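Local structure of beta-N-acetylhexosaminidase (Streptomyces plicatus, 5FD0) at residues 367-372 / 394-399; 400-405 / 412-417. The protein hydrolyses terminal, non-reducing N-acetylhexosamine residues in beta linkage, as a glycoside hydrolase of family 20. All blocks are in the same frame, centred on the assembly; numbering follows the deposited sequence.

Contact 1. Residues 367-372 / 394-399. With NAG (2-acetamido-2-deoxy-beta-D-glucopyranose), chain B.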
ATOM      1  N   TRP A 367      10.739  -3.568  10.358  1.00 14.68           N
ATOM      2  CA  TRP A 367       9.522  -3.761  11.124  1.00 14.36           C
ATOM      3  C   TRP A 367       9.772  -3.802  12.633  1.00 18.60           C
ATOM      4  O   TRP A 367       8.935  -4.314  13.390  1.00 16.82           O
ATOM      5  CB  TRP A 367       8.817  -5.021  10.631  1.00 15.23           C
ATOM      6  CG  TRP A 367       9.568  -6.300  10.748  1.00 15.71           C
ATOM      7  CD1 TRP A 367      10.623  -6.733   9.967  1.00 16.73           C
ATOM      8  CD2 TRP A 367       9.268  -7.382  11.646  1.00 14.86           C
ATOM      9  NE1 TRP A 367      11.001  -8.004  10.355  1.00 15.54           N
ATOM     10  CE2 TRP A 367      10.183  -8.424  11.372  1.00 16.12           C
ATOM     11  CE3 TRP A 367       8.314  -7.572  12.648  1.00 17.17           C
ATOM     12  CZ2 TRP A 367      10.187  -9.619  12.102  1.00 19.38           C
ATOM     13  CZ3 TRP A 367       8.315  -8.765  13.351  1.00 20.53           C
ATOM     14  CH2 TRP A 367       9.242  -9.767  13.076  1.00 19.63           C
ATOM     15  N   GLY A 368      10.879  -3.227  13.095  1.00 17.70           N
ATOM     16  CA  GLY A 368      11.149  -3.162  14.512  1.00 13.60           C
ATOM     17  C   GLY A 368      10.265  -2.172  15.232  1.00 20.80           C
ATOM     18  O   GLY A 368       9.308  -1.610  14.695  1.00 19.63           O
ATOM     19  N   LEU A 369      10.573  -1.998  16.517  1.00 16.82           N
ATOM     20  CA  LEU A 369       9.724  -1.242  17.428  1.00 15.67           C
ATOM     21  C   LEU A 369      10.588  -0.321  18.288  1.00 18.60           C
ATOM     22  O   LEU A 369      11.813  -0.451  18.328  1.00 17.26           O
ATOM     23  CB  LEU A 369       8.918  -2.156  18.347  1.00 22.17           C
ATOM     24  CG  LEU A 369       8.004  -3.239  17.799  1.00 23.91           C
ATOM     25  CD1 LEU A 369       8.781  -4.374  17.228  1.00 28.53           C
ATOM     26  CD2 LEU A 369       7.144  -3.747  18.934  1.00 23.00           C
ATOM     27  N   ASP A 370       9.936   0.616  18.990  1.00 19.08           N
ATOM     28  CA  ASP A 370      10.669   1.459  19.942  1.00 23.18           C
ATOM     29  C   ASP A 370      11.587   0.625  20.822  1.00 24.77           C
ATOM     30  O   ASP A 370      12.748   0.985  21.049  1.00 27.74           O
ATOM     31  CB  ASP A 370       9.715   2.226  20.846  1.00 20.74           C
ATOM     32  CG  ASP A 370       9.167   3.466  20.216  1.00 22.13           C
ATOM     33  OD1 ASP A 370       9.382   3.721  19.010  1.00 23.91           O
ATOM     34  OD2 ASP A 370       8.478   4.189  20.958  1.00 29.74           O
ATOM     35  N   ARG A 371      11.077  -0.494  21.319  1.00 23.85           N
ATOM     36  CA  ARG A 371      11.751  -1.344  22.296  1.00 25.34           C
ATOM     37  C   ARG A 371      12.747  -2.320  21.693  1.00 26.08           C
ATOM     38  O   ARG A 371      13.359  -3.092  22.433  1.00 23.11           O
ATOM     39  CB  ARG A 371      10.723  -2.161  23.051  1.00 25.93           C
ATOM     40  CG  ARG A 371      10.152  -3.265  22.203  1.00 22.52           C
ATOM     41  CD  ARG A 371       8.920  -3.795  22.870  1.00 28.63           C
ATOM     42  NE  ARG A 371       8.392  -4.947  22.155  1.00 26.54           N
ATOM     43  CZ  ARG A 371       7.128  -5.350  22.238  1.00 29.90           C
ATOM     44  NH1 ARG A 371       6.249  -4.680  22.988  1.00 27.93           N
ATOM     45  NH2 ARG A 371       6.739  -6.413  21.561  1.00 28.06           N
ATOM     46  N   THR A 372      12.884  -2.354  20.380  1.00 17.99           N
ATOM     47  CA  THR A 372      13.858  -3.231  19.752  1.00 17.55           C
ATOM     48  C   THR A 372      15.249  -2.908  20.284  1.00 23.24           C
ATOM     49  O   THR A 372      15.572  -1.750  20.564  1.00 20.62           O
ATOM     50  CB  THR A 372      13.783  -3.040  18.244  1.00 18.55           C
ATOM     51  OG1 THR A 372      12.511  -3.525  17.807  1.00 16.84           O
ATOM     52  CG2 THR A 372      14.889  -3.746  17.526  1.00 17.60           C
ATOM     53  N   PRO A 394       7.382   0.256  11.125  1.00 17.42           N
ATOM     54  CA  PRO A 394       7.548  -0.254  12.498  1.00 14.23           C
ATOM     55  C   PRO A 394       6.290  -0.946  12.993  1.00 16.26           C
ATOM     56  O   PRO A 394       5.172  -0.469  12.778  1.00 18.31           O
ATOM     57  CB  PRO A 394       7.869   1.008  13.317  1.00 18.04           C
ATOM     58  CG  PRO A 394       8.452   1.993  12.294  1.00 21.10           C
ATOM     59  CD  PRO A 394       7.654   1.701  11.026  1.00 19.93           C
ATOM     60  N   ALA A 395       6.474  -2.102  13.647  1.00 15.20           N
ATOM     61  CA  ALA A 395       5.310  -2.900  14.048  1.00 14.56           C
ATOM     62  C   ALA A 395       4.474  -2.222  15.123  1.00 13.98           C
ATOM     63  O   ALA A 395       3.284  -2.540  15.257  1.00 18.47           O
ATOM     64  CB  ALA A 395       5.716  -4.297  14.521  1.00 16.45           C
ATOM     65  N   ASP A 396       5.040  -1.274  15.855  1.00 15.78           N
ATOM     66  CA  ASP A 396       4.296  -0.493  16.832  1.00 16.41           C
ATOM     67  C   ASP A 396       3.919   0.887  16.289  1.00 17.57           C
ATOM     68  O   ASP A 396       3.638   1.802  17.071  1.00 15.45           O
ATOM     69  CB  ASP A 396       5.092  -0.364  18.143  1.00 19.76           C
ATOM     70  CG  ASP A 396       6.410   0.371  17.980  1.00 20.25           C
ATOM     71  OD1 ASP A 396       6.866   0.545  16.828  1.00 15.84           O
ATOM     72  OD2 ASP A 396       7.000   0.766  19.029  1.00 19.17           O
ATOM     73  N   ARG A 397       3.903   1.040  14.963  1.00 14.11           N
ATOM     74  CA  ARG A 397       3.463   2.264  14.310  1.00 17.58           C
ATOM     75  C   ARG A 397       2.490   2.015  13.148  1.00 14.89           C
ATOM     76  O   ARG A 397       1.414   2.608  13.117  1.00 15.75           O
ATOM     77  CB  ARG A 397       4.667   3.038  13.776  1.00 17.29           C
ATOM     78  CG  ARG A 397       5.699   3.415  14.850  1.00 17.48           C
ATOM     79  CD  ARG A 397       5.272   4.593  15.643  1.00 21.57           C
ATOM     80  NE  ARG A 397       6.277   4.933  16.645  1.00 23.03           N
ATOM     81  CZ  ARG A 397       6.180   5.964  17.466  1.00 23.50           C
ATOM     82  NH1 ARG A 397       5.125   6.758  17.391  1.00 20.86           N
ATOM     83  NH2 ARG A 397       7.120   6.178  18.386  1.00 25.42           N
ATOM     84  N   THR A 398       2.877   1.201  12.165  1.00 16.27           N
ATOM     85  CA  THR A 398       2.148   1.119  10.894  1.00 14.30           C
ATOM     86  C   THR A 398       1.665  -0.285  10.561  1.00 14.15           C
ATOM     87  O   THR A 398       1.184  -0.509   9.441  1.00 15.34           O
ATOM     88  CB  THR A 398       3.024   1.625   9.747  1.00 14.85           C
ATOM     89  OG1 THR A 398       4.096   0.705   9.538  1.00 17.55           O
ATOM     90  CG2 THR A 398       3.602   3.002  10.069  1.00 17.81           C
ATOM     91  N   TYR A 399       1.785  -1.237  11.482  1.00 12.97           N
ATOM     92  CA  TYR A 399       1.122  -2.545  11.351  1.00 14.21           C
ATOM     93  C   TYR A 399      -0.365  -2.355  11.626  1.00 17.94           C
ATOM     94  O   TYR A 399      -0.785  -2.151  12.767  1.00 15.65           O
ATOM     95  CB  TYR A 399       1.747  -3.563  12.302  1.00 15.45           C
ATOM     96  CG  TYR A 399       2.914  -4.301  11.730  1.00 14.23           C
ATOM     97  CD1 TYR A 399       3.815  -3.667  10.867  1.00 13.87           C
ATOM     98  CD2 TYR A 399       3.133  -5.640  12.046  1.00 11.89           C
ATOM     99  CE1 TYR A 399       4.880  -4.349  10.357  1.00 12.43           C
ATOM    100  CE2 TYR A 399       4.204  -6.329  11.528  1.00 14.81           C
ATOM    101  CZ  TYR A 399       5.062  -5.677  10.678  1.00 12.85           C
ATOM    102  OH  TYR A 399       6.099  -6.363  10.143  1.00 12.61           O
TER
HETATM  103  C1  NAG B 601       5.024 -10.651  12.663  1.00 23.34           C
HETATM  104  C2  NAG B 601       5.177 -11.551  11.422  1.00 19.90           C
HETATM  105  C3  NAG B 601       3.957 -11.668  10.550  1.00 19.32           C
HETATM  106  C4  NAG B 601       2.688 -11.744  11.322  1.00 21.15           C
HETATM  107  C5  NAG B 601       2.668 -10.453  12.120  1.00 18.03           C
HETATM  108  C6  NAG B 601       1.382 -10.151  12.820  1.00 24.21           C
HETATM  109  C7  NAG B 601       6.393  -9.835  10.137  1.00 17.34           C
HETATM  110  C8  NAG B 601       7.574  -9.500   9.259  1.00 17.01           C
HETATM  111  N2  NAG B 601       6.293 -11.099  10.590  1.00 20.03           N
HETATM  112  O1  NAG B 601       5.739 -11.215  13.687  1.00 26.24           O
HETATM  113  O3  NAG B 601       4.058 -12.880   9.756  1.00 18.14           O
HETATM  114  O4  NAG B 601       1.585 -11.834  10.425  1.00 21.94           O
HETATM  115  O5  NAG B 601       3.690 -10.552  13.145  1.00 25.56           O
HETATM  116  O6  NAG B 601       1.424  -8.859  13.378  1.00 18.21           O
HETATM  117  O7  NAG B 601       5.598  -8.992  10.408  1.00 17.20           O
HETATM  118  O   HOH W   1       8.580   2.521  16.708  1.00 20.12           O
HETATM  119  O   HOH W   2       7.969  -0.511  21.444  1.00 31.34           O

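Contact 2. Residues 400-405 / 412-417. With NAG (2-acetamido-2-deoxy-beta-D-glucopyranose), chain B.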
ATOM      1  N   LEU A 400      -1.166  -2.370  10.556  1.00 13.90           N
ATOM      2  CA  LEU A 400      -2.592  -2.079  10.643  1.00 12.59           C
ATOM      3  C   LEU A 400      -3.396  -3.204  11.285  1.00 13.00           C
ATOM      4  O   LEU A 400      -4.561  -2.994  11.633  1.00 14.67           O
ATOM      5  CB  LEU A 400      -3.154  -1.789   9.229  1.00 14.70           C
ATOM      6  CG  LEU A 400      -2.554  -0.541   8.583  1.00 13.54           C
ATOM      7  CD1 LEU A 400      -3.024  -0.469   7.128  1.00 17.39           C
ATOM      8  CD2 LEU A 400      -2.951   0.725   9.314  1.00 18.54           C
ATOM      9  N   ASP A 401      -2.803  -4.372  11.462  1.00 13.30           N
ATOM     10  CA  ASP A 401      -3.426  -5.431  12.226  1.00 11.68           C
ATOM     11  C   ASP A 401      -3.289  -5.242  13.725  1.00 16.08           C
ATOM     12  O   ASP A 401      -3.899  -6.015  14.467  1.00 16.45           O
ATOM     13  CB  ASP A 401      -2.857  -6.806  11.831  1.00 13.16           C
ATOM     14  CG  ASP A 401      -1.376  -6.979  12.191  1.00 16.74           C
ATOM     15  OD1 ASP A 401      -0.569  -6.059  11.913  1.00 21.08           O
ATOM     16  OD2 ASP A 401      -1.010  -8.061  12.722  1.00 16.79           O
ATOM     17  N   MET A 402      -2.511  -4.272  14.195  1.00 13.69           N
ATOM     18  CA  MET A 402      -2.339  -4.114  15.637  1.00 14.28           C
ATOM     19  C   MET A 402      -3.558  -3.432  16.260  1.00 15.16           C
ATOM     20  O   MET A 402      -4.102  -2.470  15.715  1.00 13.30           O
ATOM     21  CB  MET A 402      -1.081  -3.326  15.962  1.00 13.80           C
ATOM     22  CG  MET A 402      -0.313  -3.900  17.189  1.00 15.82           C
ATOM     23  SD  MET A 402       0.211  -5.625  17.029  1.00 16.94           S
ATOM     24  CE  MET A 402       1.192  -5.546  15.530  1.00 16.36           C
ATOM     25  N   LYS A 403      -3.996  -3.954  17.408  1.00 15.67           N
ATOM     26  CA  LYS A 403      -5.121  -3.372  18.136  1.00 16.21           C
ATOM     27  C   LYS A 403      -4.867  -1.916  18.486  1.00 13.59           C
ATOM     28  O   LYS A 403      -3.738  -1.507  18.790  1.00 16.96           O
ATOM     29  CB  LYS A 403      -5.407  -4.157  19.437  1.00 16.76           C
ATOM     30  CG  LYS A 403      -5.911  -5.572  19.154  1.00 17.00           C
ATOM     31  CD  LYS A 403      -6.261  -6.314  20.433  1.00 20.68           C
ATOM     32  CE  LYS A 403      -6.916  -7.641  20.135  1.00 24.10           C
ATOM     33  NZ  LYS A 403      -6.977  -8.411  21.377  1.00 36.49           N
ATOM     34  N   TYR A 404      -5.954  -1.140  18.475  1.00 17.33           N
ATOM     35  CA  TYR A 404      -5.914   0.246  18.937  1.00 14.62           C
ATOM     36  C   TYR A 404      -5.796   0.320  20.453  1.00 18.23           C
ATOM     37  O   TYR A 404      -5.092   1.184  20.989  1.00 16.40           O
ATOM     38  CB  TYR A 404      -7.183   0.964  18.509  1.00 19.83           C
ATOM     39  CG  TYR A 404      -7.479   0.932  17.040  1.00 18.72           C
ATOM     40  CD1 TYR A 404      -6.830   1.791  16.176  1.00 17.30           C
ATOM     41  CD2 TYR A 404      -8.429   0.067  16.526  1.00 18.92           C
ATOM     42  CE1 TYR A 404      -7.110   1.783  14.818  1.00 19.62           C
ATOM     43  CE2 TYR A 404      -8.724   0.040  15.177  1.00 13.75           C
ATOM     44  CZ  TYR A 404      -8.057   0.904  14.327  1.00 18.13           C
ATOM     45  OH  TYR A 404      -8.341   0.922  12.991  1.00 16.17           O
ATOM     46  N   THR A 405      -6.528  -0.545  21.144  1.00 19.30           N
ATOM     47  CA  THR A 405      -6.543  -0.643  22.592  1.00 22.74           C
ATOM     48  C   THR A 405      -6.836  -2.090  22.957  1.00 20.46           C
ATOM     49  O   THR A 405      -7.128  -2.924  22.096  1.00 17.78           O
ATOM     50  CB  THR A 405      -7.629   0.222  23.215  1.00 19.01           C
ATOM     51  OG1 THR A 405      -8.880  -0.441  22.994  1.00 19.97           O
ATOM     52  CG2 THR A 405      -7.660   1.609  22.612  1.00 20.03           C
ATOM     53  N   LEU A 412      -4.124  -7.960  16.627  1.00 17.36           N
ATOM     54  CA  LEU A 412      -3.154  -8.546  17.541  1.00 19.25           C
ATOM     55  C   LEU A 412      -2.603  -7.495  18.498  1.00 18.51           C
ATOM     56  O   LEU A 412      -2.800  -6.296  18.320  1.00 14.73           O
ATOM     57  CB  LEU A 412      -2.005  -9.189  16.771  1.00 16.32           C
ATOM     58  CG  LEU A 412      -2.399 -10.315  15.835  1.00 18.83           C
ATOM     59  CD1 LEU A 412      -1.146 -10.893  15.215  1.00 18.49           C
ATOM     60  CD2 LEU A 412      -3.189 -11.411  16.581  1.00 22.12           C
ATOM     61  N   SER A 413      -1.881  -7.953  19.521  1.00 16.31           N
ATOM     62  CA  SER A 413      -1.388  -7.041  20.543  1.00 20.72           C
ATOM     63  C   SER A 413       0.076  -7.274  20.889  1.00 21.22           C
ATOM     64  O   SER A 413       0.567  -6.679  21.840  1.00 18.21           O
ATOM     65  CB  SER A 413      -2.236  -7.145  21.819  1.00 23.44           C
ATOM     66  OG  SER A 413      -2.199  -8.465  22.303  1.00 25.54           O
ATOM     67  N   TRP A 414       0.792  -8.103  20.139  1.00 17.55           N
ATOM     68  CA  TRP A 414       2.142  -8.444  20.539  1.00 17.58           C
ATOM     69  C   TRP A 414       3.067  -7.235  20.501  1.00 19.74           C
ATOM     70  O   TRP A 414       4.062  -7.198  21.230  1.00 17.41           O
ATOM     71  CB  TRP A 414       2.691  -9.570  19.669  1.00 18.36           C
ATOM     72  CG  TRP A 414       2.874  -9.218  18.224  1.00 17.66           C
ATOM     73  CD1 TRP A 414       1.991  -9.429  17.221  1.00 17.78           C
ATOM     74  CD2 TRP A 414       4.021  -8.591  17.629  1.00 15.74           C
ATOM     75  NE1 TRP A 414       2.523  -9.006  16.030  1.00 17.80           N
ATOM     76  CE2 TRP A 414       3.762  -8.479  16.252  1.00 19.64           C
ATOM     77  CE3 TRP A 414       5.242  -8.132  18.122  1.00 16.88           C
ATOM     78  CZ2 TRP A 414       4.673  -7.915  15.365  1.00 16.94           C
ATOM     79  CZ3 TRP A 414       6.155  -7.576  17.236  1.00 16.91           C
ATOM     80  CH2 TRP A 414       5.855  -7.472  15.871  1.00 16.74           C
ATOM     81  N   ALA A 415       2.756  -6.235  19.682  1.00 13.70           N
ATOM     82  CA  ALA A 415       3.567  -5.029  19.591  1.00 15.19           C
ATOM     83  C   ALA A 415       3.064  -3.928  20.516  1.00 16.59           C
ATOM     84  O   ALA A 415       3.442  -2.767  20.339  1.00 20.22           O
ATOM     85  CB  ALA A 415       3.617  -4.521  18.140  1.00 19.50           C
ATOM     86  N   GLY A 416       2.228  -4.263  21.501  1.00 14.07           N
ATOM     87  CA  GLY A 416       1.526  -3.234  22.259  1.00 15.58           C
ATOM     88  C   GLY A 416       0.305  -2.773  21.474  1.00 17.07           C
ATOM     89  O   GLY A 416      -0.070  -3.359  20.455  1.00 17.71           O
ATOM     90  N   TYR A 417      -0.316  -1.710  21.965  1.00 15.57           N
ATOM     91  CA  TYR A 417      -1.469  -1.087  21.332  1.00 17.13           C
ATOM     92  C   TYR A 417      -1.010   0.123  20.531  1.00 20.52           C
ATOM     93  O   TYR A 417      -0.039   0.791  20.889  1.00 17.30           O
ATOM     94  CB  TYR A 417      -2.501  -0.697  22.389  1.00 19.37           C
ATOM     95  CG  TYR A 417      -2.930  -1.922  23.164  1.00 19.54           C
ATOM     96  CD1 TYR A 417      -3.561  -2.959  22.511  1.00 18.60           C
ATOM     97  CD2 TYR A 417      -2.658  -2.063  24.521  1.00 23.35           C
ATOM     98  CE1 TYR A 417      -3.940  -4.091  23.162  1.00 22.48           C
ATOM     99  CE2 TYR A 417      -3.034  -3.224  25.207  1.00 20.87           C
ATOM    100  CZ  TYR A 417      -3.677  -4.226  24.519  1.00 19.85           C
ATOM    101  OH  TYR A 417      -4.064  -5.383  25.138  1.00 30.48           O
TER
HETATM  102  C1  NAG B 601       5.024 -10.651  12.663  1.00 23.34           C
HETATM  103  C2  NAG B 601       5.177 -11.551  11.422  1.00 19.90           C
HETATM  104  C3  NAG B 601       3.957 -11.668  10.550  1.00 19.32           C
HETATM  105  C4  NAG B 601       2.688 -11.744  11.322  1.00 21.15           C
HETATM  106  C5  NAG B 601       2.668 -10.453  12.120  1.00 18.03           C
HETATM  107  C6  NAG B 601       1.382 -10.151  12.820  1.00 24.21           C
HETATM  108  C7  NAG B 601       6.393  -9.835  10.137  1.00 17.34           C
HETATM  109  C8  NAG B 601       7.574  -9.500   9.259  1.00 17.01           C
HETATM  110  N2  NAG B 601       6.293 -11.099  10.590  1.00 20.03           N
HETATM  111  O1  NAG B 601       5.739 -11.215  13.687  1.00 26.24           O
HETATM  112  O3  NAG B 601       4.058 -12.880   9.756  1.00 18.14           O
HETATM  113  O4  NAG B 601       1.585 -11.834  10.425  1.00 21.94           O
HETATM  114  O5  NAG B 601       3.690 -10.552  13.145  1.00 25.56           O
HETATM  115  O6  NAG B 601       1.424  -8.859  13.378  1.00 18.21           O
HETATM  116  O7  NAG B 601       5.598  -8.992  10.408  1.00 17.20           O
HETATM  117  O   HOH W   3      -5.406  -7.499  23.845  1.00 28.17           O

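Contact 1. Residues 367-372 / 394-399
The backbones of Trp-367 and Pro-394 come within 4.3 Å, CA to CA, where two loops leave strands 363-366 and 389-392 of the parallel sheet in the family 20 TIM-barrel catalytic domain. Ala-395 N points between two carbonyls, bonding Gly-368 O from above its carbonyl plane and Trp-367 O only weakly. Farther out, Asp-370 N, in the type I turn from Leu-369 to Thr-372, gives a fairly straight bond (166°) to Asp-396 OD2, on the syn side but tilted out of the carboxylate plane. Asp-370 and Asp-396 set their carboxylates nearly perpendicular. The like charges are probably eased by Arg-422, in salt bridges with both, and water 1 donates to OD1 of each. Arg-397, its chain bent at chi2 (-79°), brings NH2 to Asp-370 OD1 in a long, weak salt bridge of 3.4 Å, while NH1 bonds the carbonyl O of Arg-422. On the sugar side, Tyr-399 OH sits 3.1 Å from Trp-367 CB. With CG of Trp-367 between its backbone N and carbonyl carbon (chi1 61°), the indole faces the sugar, and NE1 bonds Gln-352 OE1. NAG O7 accepts from Tyr-399 OH at 2.7 Å, and methyl C8 lies over the indole centre, 3.5 Å from Trp-367 CE2.

Contact 2. Residues 400-405 / 412-417
Met-402 lays its thioether over one face of the Trp-414 indole, a Met-aromatic contact with SD 4.4 Å from the centroid of the five-membered ring and 19° off its normal. Two bends along the side chain fold it back so that methyl CE also reaches Ala-415 CB, which lies over the same face of the ring. The indole is thus backed by apolar atoms while its edge serves the sugar: Trp-414 NE1 donates to NAG O6 at 2.9 Å, nearly straight at 168°. That same hydroxyl donates to Asp-401 OD2 at 2.6 Å, so one residue from each segment grips O6, and Leu-412 CD1 packs on NAG C6. A leucine in place of Trp-414 would probably leave O6 without its N-H donor and Met-402 CE without the indole face it rests on.

The backbones meet in a single bridge between Met-402 and Leu-412. Leu-412 N bonds Asp-401 O, and Lys-403 N bonds Leu-412 O at 2.8 Å in the carbonyl plane. At the outer end, Tyr-417 sets one ring face against the Thr-405 backbone, with Thr-405 C 3.4 Å from Tyr-417 CD1, and turns an edge to Lys-403 CB. The Lys-403 chain, extended beyond CG, places NZ where water 3 links it to Tyr-417 OH. A type I turn from Ser-413 to Gly-416 carries Trp-414 and Ala-415; at the backbone angles of Gly-416 a CB would jam against the carbonyl O of Ala-415, which calls for glycine.

Both segments belong to the long loop from strand 389-392 to helix 420-424. Leu-400 pairs its backbone with Pro-446 and packs on strand 440-447, whereas Tyr-404 OH bonds the carbonyl of Tyr-460 in helix 455-462.

How the contacts relate
Contact 1 closes before contact 2 opens: segment 394-399 runs straight into 400-405, and the centres of the two contacts lie about 10 Å apart on the same side of the chain's centre. Contact 1 joins loops following two adjacent strands of the parallel sheet, 363-366 and 389-392; contact 2 lies wholly within the second of these loops, farther toward helix 420-424. They touch where Arg-371 NH2 probably bonds Trp-414 O and where Ala-395 CB packs on the Trp-414 indole. Both reach the same NAG, contact 1 at its acetamido group and contact 2 at its 6-hydroxyl. Together with Asp-319, Glu-320, Arg-168 and Glu-450, they complete a sugar pocket consistent with the hexosaminidase active site.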